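PDB 5VTL: Tb427.07.360- putative uncharacterized metacyclic invariant surface protein from Trypanosoma brucei from Trypanosoma brucei, which is of unknown function but, as an invariant surface protein of the metacyclic trypanosome, probably forms part of the parasite's surface coat with its extended helical body. Local coordinates for residues A33-S36 and D37-A41; A48-R51 and A52-F56. One frame throughout, in Å; residues are numbered along the deposited sequence.

Contact 1: residues A33-S36 and D37-A41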
# COMPACT_ATOMS: atom_id res chain seq x y z
N ALA A 33 -5.27 4.15 8.77
CA ALA A 33 -4.63 4.24 10.07
C ALA A 33 -3.59 5.34 10.06
O ALA A 33 -3.39 6.04 11.06
CB ALA A 33 -3.99 2.91 10.46
N ASN A 34 -2.90 5.48 8.93
CA ASN A 34 -1.88 6.53 8.82
C ASN A 34 -2.48 7.93 8.93
O ASN A 34 -1.88 8.82 9.54
CB ASN A 34 -1.08 6.38 7.53
CG ASN A 34 -0.01 5.30 7.63
OD1 ASN A 34 0.53 5.04 8.70
ND2 ASN A 34 0.35 4.72 6.49
N VAL A 35 -3.66 8.11 8.36
CA VAL A 35 -4.38 9.39 8.46
C VAL A 35 -4.80 9.65 9.88
O VAL A 35 -4.64 10.75 10.40
CB VAL A 35 -5.62 9.41 7.54
CG1 VAL A 35 -6.55 10.61 7.87
CG2 VAL A 35 -5.17 9.47 6.11
N SER A 36 -5.32 8.61 10.53
CA SER A 36 -5.79 8.76 11.89
C SER A 36 -4.63 9.21 12.77
O SER A 36 -4.77 10.10 13.62
CB SER A 36 -6.33 7.43 12.40
OG SER A 36 -7.57 7.12 11.79
N ASP A 37 -3.47 8.61 12.53
CA ASP A 37 -2.31 8.93 13.33
C ASP A 37 -1.75 10.34 13.00
O ASP A 37 -1.26 11.06 13.90
CB ASP A 37 -1.23 7.88 13.16
CG ASP A 37 -0.19 7.95 14.27
OD1 ASP A 37 -0.54 7.64 15.43
OD2 ASP A 37 0.96 8.34 13.99
N ALA A 38 -1.83 10.73 11.73
CA ALA A 38 -1.41 12.06 11.32
C ALA A 38 -2.28 13.13 11.98
O ALA A 38 -1.76 14.16 12.43
CB ALA A 38 -1.42 12.21 9.79
N SER A 39 -3.58 12.89 12.06
CA SER A 39 -4.49 13.83 12.72
C SER A 39 -4.17 13.91 14.21
O SER A 39 -4.21 15.00 14.81
CB SER A 39 -5.95 13.43 12.48
OG SER A 39 -6.27 13.47 11.11
N LYS A 40 -3.83 12.77 14.81
CA LYS A 40 -3.52 12.74 16.22
C LYS A 40 -2.24 13.58 16.46
O LYS A 40 -2.12 14.30 17.46
CB LYS A 40 -3.31 11.31 16.70
CG LYS A 40 -3.01 11.20 18.19
CD LYS A 40 -2.86 9.74 18.67
CE LYS A 40 -4.14 8.93 18.60
NZ LYS A 40 -5.20 9.40 19.54
N ALA A 41 -1.30 13.50 15.52
CA ALA A 41 -0.06 14.28 15.63
C ALA A 41 -0.33 15.77 15.54
O ALA A 41 0.25 16.57 16.26
CB ALA A 41 0.94 13.83 14.56
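Val35 and Ser39 meet one turn apart on helix 4-58, and the bond from Ser39 N to Val35 O, 2.9 Å long, belongs to a run of four backbone hydrogen bonds. The other three join Asp37 N to Ala33 O, Ala38 N to Asn34 O and Lys40 N to Ser36 O, the last being the longest of the four at 3.1 Å. This is the i to i+4 ladder of a regular alpha helix, without kink or bulge.

Side-chain contacts are mostly with carbonyl oxygens of the preceding turn. The Ala38 methyl carbon CB rests 3.4 Å from Asn34 O, and Asp37 CB lies 3.5 Å from Ala33 O. Ser39 OG, turned beside its own backbone N (chi1 -62°), comes back to a close approach of 3.2 Å from Val35 O, while Val35 CG1 passes 4.3 Å from Ser39 OG. The hydrogen bond of this hydroxyl is made with Glu80 OE1, and it joins the helix to helix 63-102, where Glu80 lies.

Charge acts across helices. Asp37 CG stands anti to the backbone N (chi1 -163°), and its two carboxylate oxygens divide between Arg192, which pairs with OD1, and Arg188, which pairs with OD2, a double salt bridge that probably favours the ionised acid.

Among its neighbours, this piece of helix 4-58 has Asn34, Asp37, Lys40 and Ala41 against helix 157-209, whereas on helix 63-102 Val35 packs on Ala83, Lys84 and Leu87, and Ser39 on Lys84.

Contact 2: residues A48-R51 and A52-F56; sequences AVRR and AEDAF
Val49 and Glu53 make the closer side-chain contact here, one turn apart on helix 4-58. Glu53 CG sits beside its own backbone N (chi1 -71°) and the chain runs out extended, which lays Glu53 CG 3.2 Å from Val49 O and brings Glu53 OE1 3.6 Å from Val49 CG1. A carboxylate oxygen thus lies against a valine methyl, but its charge is met by Arg70 of helix 63-102, which forms a salt bridge with OE1. The backbone is firmly laced: Glu53 N to Val49 O is 2.9 Å, and Ala52 N to Ala48 O matches it in length. The methyls of Ala48, Ala52 and Ala55 occupy buried positions.

Small residues such as these let long helices run close together. Val49, Ala52 and Phe56 touch helix 63-102, while Ala48, Arg51 and Ala55 touch helix 157-209, so this part of helix 4-58 belongs to the three-helix bundle that forms the elongated body of the protein. Arg51 also reaches Glu206 through a salt bridge.

Arg50 and Asp54, both exposed, form the looser side. Arg50 NH1 and Asp54 OD2 are 3.7 Å apart, a long salt bridge in which the carboxylate comes to the guanidinium edge with the two planes 58° apart. A water spans the pair weakly, accepting from Arg50 NH1 at 3.2 Å and donating to Asp54 OD2 at 3.4 Å. The stronger partner of this guanidinium is Asp47, one turn back, which makes a salt bridge with Arg50 NH2.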
# COMPACT_ATOMS: atom_id res chain seq x y z
N ALA A 48 0.61 21.66 22.00
CA ALA A 48 1.94 22.17 22.27
C ALA A 48 1.90 23.68 22.11
O ALA A 48 2.46 24.40 22.94
CB ALA A 48 2.96 21.52 21.31
N VAL A 49 1.20 24.16 21.08
CA VAL A 49 1.07 25.59 20.86
C VAL A 49 0.35 26.22 22.07
O VAL A 49 0.78 27.23 22.60
CB VAL A 49 0.33 25.93 19.52
CG1 VAL A 49 -0.11 27.38 19.46
CG2 VAL A 49 1.23 25.64 18.29
N ARG A 50 -0.74 25.60 22.52
CA ARG A 50 -1.44 26.11 23.70
C ARG A 50 -0.51 26.18 24.90
O ARG A 50 -0.47 27.19 25.61
CB ARG A 50 -2.66 25.25 24.04
CG ARG A 50 -3.43 25.75 25.25
CD ARG A 50 -4.47 24.77 25.72
NE ARG A 50 -3.91 23.45 25.97
CZ ARG A 50 -3.18 23.13 27.04
NH1 ARG A 50 -2.89 24.04 27.95
NH2 ARG A 50 -2.72 21.89 27.17
N ARG A 51 0.24 25.12 25.14
CA ARG A 51 1.16 25.09 26.26
C ARG A 51 2.21 26.19 26.20
O ARG A 51 2.49 26.86 27.19
CB ARG A 51 1.83 23.72 26.33
CG ARG A 51 0.89 22.60 26.76
CD ARG A 51 1.57 21.27 26.59
NE ARG A 51 2.79 21.17 27.38
CZ ARG A 51 3.67 20.17 27.28
NH1 ARG A 51 4.75 20.13 28.05
NH2 ARG A 51 3.47 19.20 26.39
N ALA A 52 2.78 26.38 25.02
CA ALA A 52 3.80 27.39 24.82
C ALA A 52 3.23 28.79 25.01
O ALA A 52 3.85 29.65 25.62
CB ALA A 52 4.42 27.24 23.44
N GLU A 53 2.03 29.02 24.47
CA GLU A 53 1.37 30.31 24.63
C GLU A 53 1.18 30.65 26.11
O GLU A 53 1.38 31.80 26.53
CB GLU A 53 0.01 30.31 23.94
CG GLU A 53 0.07 30.32 22.43
CD GLU A 53 -1.28 30.20 21.76
OE1 GLU A 53 -1.38 30.58 20.57
OE2 GLU A 53 -2.25 29.75 22.42
N ASP A 54 0.79 29.66 26.90
CA ASP A 54 0.53 29.87 28.32
C ASP A 54 1.81 30.19 29.08
O ASP A 54 1.81 31.06 29.95
CB ASP A 54 -0.16 28.66 28.92
CG ASP A 54 -1.60 28.51 28.44
OD1 ASP A 54 -2.08 29.40 27.70
OD2 ASP A 54 -2.26 27.53 28.82
N ALA A 55 2.89 29.49 28.75
CA ALA A 55 4.19 29.81 29.33
C ALA A 55 4.59 31.24 28.94
O ALA A 55 5.06 32.02 29.77
CB ALA A 55 5.23 28.80 28.90
N PHE A 56 4.38 31.58 27.67
CA PHE A 56 4.71 32.93 27.17
C PHE A 56 3.98 34.01 27.96
O PHE A 56 4.52 35.10 28.18
CB PHE A 56 4.39 32.99 25.67
CG PHE A 56 4.85 34.26 24.97
CD1 PHE A 56 6.12 34.75 25.13
CD2 PHE A 56 3.99 34.91 24.10
CE1 PHE A 56 6.53 35.90 24.48
CE2 PHE A 56 4.39 36.05 23.45
CZ PHE A 56 5.66 36.54 23.63
O HOH W 1 -0.39 24.83 29.85

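From the N terminus, helix 4-58 reaches residues 33-41 first and residues 48-56 farther along, near its end. Neither contact closes a loop: each pairs successive turns of one continuous helix, and contact 1 is complete before contact 2 begins, so the two lie in series and neither nest nor cross. Their centres are about 23 Å apart, with nearest atoms about 8 Å apart. At both levels helix 4-58 meets the same two partners, helix 63-102 and helix 157-209. The centre of contact 1 lies about 16 Å from the centre of the chain, that of contact 2 about 38 Å, toward the end where helix 4-58 gives way to helix 63-102.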